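Local coordinates for protein Abbfa_003403 (Acinetobacter baumannii, PDB 4ZXH) that probably builds and releases a peptide product as a nonribosomal peptide synthetase with condensation, adenylation, peptidyl carrier and thioesterase domains, at residues 484-489 and 682-687; 662-667 and 712-717. All blocks are in the same frame, centred on the assembly; numbering follows the deposited sequence.

Interaction 1. Residues 484-489 and 682-687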
# COMPACT_ATOMS: atom_id res chain seq x y z
N PHE A 484 34.67 22.74 33.86
CA PHE A 484 35.52 23.93 33.82
C PHE A 484 36.99 23.56 33.94
O PHE A 484 37.83 24.06 33.20
CB PHE A 484 35.14 24.90 34.94
CG PHE A 484 35.67 26.29 34.74
CD1 PHE A 484 35.85 26.82 33.47
CD2 PHE A 484 35.98 27.09 35.84
CE1 PHE A 484 36.32 28.11 33.30
CE2 PHE A 484 36.45 28.38 35.68
CZ PHE A 484 36.62 28.90 34.40
N ALA A 485 37.29 22.69 34.90
CA ALA A 485 38.65 22.26 35.15
C ALA A 485 39.25 21.61 33.91
O ALA A 485 40.41 21.83 33.58
CB ALA A 485 38.70 21.30 36.32
N MET A 486 38.44 20.82 33.21
CA MET A 486 38.87 20.17 31.98
C MET A 486 39.29 21.18 30.92
O MET A 486 40.30 21.00 30.24
CB MET A 486 37.75 19.28 31.42
CG MET A 486 37.40 18.08 32.27
SD MET A 486 36.31 16.97 31.36
CE MET A 486 37.45 16.35 30.12
N ILE A 487 38.50 22.24 30.77
CA ILE A 487 38.78 23.27 29.78
C ILE A 487 39.97 24.13 30.19
O ILE A 487 40.81 24.48 29.36
CB ILE A 487 37.55 24.15 29.51
CG1 ILE A 487 36.45 23.30 28.87
CG2 ILE A 487 37.90 25.28 28.57
CD1 ILE A 487 35.27 24.09 28.39
N LEU A 488 40.06 24.45 31.47
CA LEU A 488 41.24 25.16 31.97
C LEU A 488 42.54 24.38 31.71
O LEU A 488 43.54 24.97 31.29
CB LEU A 488 41.08 25.46 33.46
CG LEU A 488 40.13 26.59 33.82
CD1 LEU A 488 40.11 26.83 35.31
CD2 LEU A 488 40.53 27.85 33.08
N LYS A 489 42.52 23.07 31.95
CA LYS A 489 43.68 22.23 31.67
C LYS A 489 44.10 22.36 30.21
O LYS A 489 45.28 22.57 29.91
CB LYS A 489 43.39 20.76 32.01
CG LYS A 489 44.59 19.82 31.83
N LEU A 682 36.96 21.72 22.75
CA LEU A 682 37.71 22.51 23.71
C LEU A 682 38.09 21.69 24.94
O LEU A 682 39.12 21.92 25.55
CB LEU A 682 36.92 23.73 24.13
CG LEU A 682 36.57 24.73 23.04
CD1 LEU A 682 35.73 25.84 23.64
CD2 LEU A 682 37.83 25.28 22.40
N MET A 683 37.25 20.72 25.31
CA MET A 683 37.59 19.79 26.38
C MET A 683 38.84 18.94 26.08
O MET A 683 39.45 18.37 26.99
CB MET A 683 36.40 18.87 26.69
CG MET A 683 35.21 19.53 27.37
SD MET A 683 33.67 18.57 27.23
CE MET A 683 34.18 16.95 27.78
N TYR A 684 39.23 18.84 24.81
CA TYR A 684 40.30 17.90 24.47
C TYR A 684 41.46 18.49 23.67
O TYR A 684 42.43 17.78 23.37
CB TYR A 684 39.69 16.69 23.74
CG TYR A 684 38.76 15.92 24.65
CD1 TYR A 684 39.28 15.08 25.64
CD2 TYR A 684 37.38 16.06 24.57
CE1 TYR A 684 38.46 14.38 26.50
CE2 TYR A 684 36.54 15.35 25.43
CZ TYR A 684 37.10 14.52 26.40
OH TYR A 684 36.30 13.82 27.27
N GLY A 685 41.39 19.78 23.34
CA GLY A 685 42.50 20.47 22.72
C GLY A 685 42.36 20.70 21.22
O GLY A 685 43.27 21.24 20.57
N GLY A 686 41.22 20.29 20.68
CA GLY A 686 40.92 20.46 19.27
C GLY A 686 40.43 21.86 18.89
O GLY A 686 40.53 22.78 19.69
N VAL A 687 39.91 21.99 17.68
CA VAL A 687 39.49 23.29 17.15
C VAL A 687 37.98 23.38 16.88
O VAL A 687 37.38 22.50 16.26
CB VAL A 687 40.24 23.61 15.84
CG1 VAL A 687 39.71 24.89 15.23
CG2 VAL A 687 41.72 23.70 16.10
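M486 and I487 meet residues 682-687 from a helix whose turn is closed by the backbone bond from L488 N to F484 O, 2.8 Å. The contact itself is apolar. M486 points its CB toward the loop, and a bend at the sulfur (chi3 70°) brings its methyl against two neighbours of the loop: CE lies 4.1 Å from M683 CE and 4.0 Å from the hydroxyl OH of Y684. The tyrosine starts out away from the helix, but its ring is long enough to bring CZ and OH back to the M486 methyl, which meets it obliquely. On the next residue, the CG1 branch of I487 rests 4.2 Å from M683 CG. Flexible, unbranched methionine chains suit this seam because they can bend at the sulfur, as both do here, so that their methyls meet, while isoleucine gives a stiff hydrocarbon surface beside the helix backbone. Around the seam, M683 and Y684 also pack on helix 641-655, L682 lies on helix 509-525, and I487 on helix 543-553. The loop thus runs among several helices of the adenylation region, coming from helix 674-679 and leading into strand 687-690.

Interaction 2. Residues 662-667 and 712-717; sequences QLLAIT and NVLQAT
Q662 and N712 begin the backbone bonding of two parallel strands that run at 22° to each other. N712 N gives a nearly straight bond to Q662 O, 2.8 Å long and in the plane of that carbonyl, and V713 N adds a weak one to the same oxygen. Further on, L664 N binds V713 O at 3.1 Å, so that L663 pairs with V713. The side-chain oxygen OD1 of N712 also lies by Q662 N, but the modelled distance is too short to be trusted. Apolar contacts occupy both sheet faces. On one, the side chains of L663 and V713 slant across each other, with L663 CD1 3.7 Å from V713 CG1; on the other, L664 and L714 lie side by side, L664 CB being 3.9 Å from L714 CD1. Past the strand, I666 holds CG1 between its backbone N and carbonyl carbon (chi1 67°), and its CD1 reaches A716 CB at 3.6 Å, where a small alanine accommodates it. T667 OG1 bonds to E677, while the Q715 amide bonds to W771 and E677. Branched aliphatics suit these buried faces: backbone bonds and apolar packing hold the strands, and E677 and W771, outside the pair, satisfy the polar ends.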
# COMPACT_ATOMS: atom_id res chain seq x y z
N GLN A 662 38.69 18.75 14.30
CA GLN A 662 38.21 20.02 13.79
C GLN A 662 36.72 19.94 13.48
O GLN A 662 36.30 19.34 12.50
CB GLN A 662 39.02 20.44 12.56
CG GLN A 662 40.44 20.84 12.93
CD GLN A 662 41.19 21.53 11.81
OE1 GLN A 662 40.98 21.24 10.64
NE2 GLN A 662 42.06 22.46 12.18
N LEU A 663 35.94 20.57 14.34
CA LEU A 663 34.49 20.47 14.28
C LEU A 663 33.86 21.72 13.70
O LEU A 663 34.19 22.83 14.13
CB LEU A 663 33.93 20.21 15.69
CG LEU A 663 32.48 19.73 15.82
CD1 LEU A 663 32.39 18.92 17.07
CD2 LEU A 663 31.48 20.89 15.88
N LEU A 664 32.96 21.55 12.74
CA LEU A 664 32.25 22.68 12.17
C LEU A 664 30.93 22.90 12.87
O LEU A 664 29.96 22.17 12.64
CB LEU A 664 32.02 22.50 10.68
CG LEU A 664 31.43 23.73 10.00
CD1 LEU A 664 32.41 24.89 10.07
CD2 LEU A 664 31.04 23.43 8.55
N ALA A 665 30.89 23.92 13.73
CA ALA A 665 29.68 24.28 14.46
C ALA A 665 28.73 25.16 13.62
O ALA A 665 29.06 26.31 13.30
CB ALA A 665 30.06 24.96 15.74
N ILE A 666 27.56 24.63 13.29
CA ILE A 666 26.62 25.32 12.41
C ILE A 666 25.28 25.60 13.07
O ILE A 666 24.48 26.36 12.55
CB ILE A 666 26.33 24.51 11.15
CG1 ILE A 666 25.58 23.25 11.51
CG2 ILE A 666 27.62 24.12 10.46
CD1 ILE A 666 25.43 22.33 10.34
N THR A 667 25.03 24.97 14.21
CA THR A 667 23.72 25.04 14.84
C THR A 667 23.60 26.27 15.73
O THR A 667 24.49 26.54 16.54
CB THR A 667 23.47 23.78 15.67
OG1 THR A 667 23.73 22.62 14.88
CG2 THR A 667 22.04 23.73 16.18
N ASN A 712 36.46 17.46 10.37
CA ASN A 712 36.34 16.02 10.62
C ASN A 712 35.24 15.62 11.63
O ASN A 712 35.13 14.45 12.01
CB ASN A 712 37.69 15.44 11.04
CG ASN A 712 38.14 15.88 12.41
OD1 ASN A 712 37.64 16.87 12.95
ND2 ASN A 712 39.10 15.17 12.98
N VAL A 713 34.43 16.58 12.07
CA VAL A 713 33.19 16.27 12.79
C VAL A 713 32.13 17.28 12.36
O VAL A 713 32.39 18.49 12.34
CB VAL A 713 33.34 16.32 14.35
CG1 VAL A 713 32.05 15.86 15.03
CG2 VAL A 713 34.51 15.48 14.84
N LEU A 714 30.95 16.81 12.01
CA LEU A 714 29.86 17.72 11.65
C LEU A 714 28.55 17.19 12.20
O LEU A 714 28.18 16.05 11.94
CB LEU A 714 29.77 17.88 10.13
CG LEU A 714 28.67 18.81 9.58
CD1 LEU A 714 28.90 20.22 10.03
CD2 LEU A 714 28.62 18.77 8.07
N GLN A 715 27.86 18.01 12.98
CA GLN A 715 26.53 17.65 13.45
C GLN A 715 25.49 18.63 12.90
O GLN A 715 25.73 19.84 12.82
CB GLN A 715 26.49 17.60 14.99
CG GLN A 715 25.25 18.18 15.60
CD GLN A 715 25.07 17.87 17.08
OE1 GLN A 715 25.20 16.73 17.53
NE2 GLN A 715 24.86 18.92 17.87
N ALA A 716 24.35 18.09 12.48
CA ALA A 716 23.35 18.85 11.76
C ALA A 716 22.02 18.10 11.69
O ALA A 716 22.00 16.86 11.67
CB ALA A 716 23.83 19.16 10.34
N THR A 717 20.92 18.84 11.64
CA THR A 717 19.62 18.26 11.36
C THR A 717 19.55 17.81 9.90
O THR A 717 20.27 18.34 9.04
CB THR A 717 18.49 19.27 11.64
OG1 THR A 717 18.61 20.37 10.73
CG2 THR A 717 18.58 19.77 13.08

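Interactions 1 and 2 have centres about 18 Å apart, and both belong to the AMP-binding, adenylation part of the chain. Their segments alternate in sequence: 484-489, 662-667, 682-687, then 712-717. They meet in one mixed sheet, where strand 662-665 lies between 687-690 and 713-716. Residue V687, which ends the loop of interaction 1, adjoins strand 662-665 directly: V687 O is 3.1 Å from L663 N, a probable hydrogen bond, and V687 CB packs on Q662 CG. The loop that receives the helix thus runs on into the sheet. Interaction 1 sets helix 483-494 against that loop, and interaction 2 joins strands deeper in the sheet, so the two contacts are linked only indirectly, through the loop.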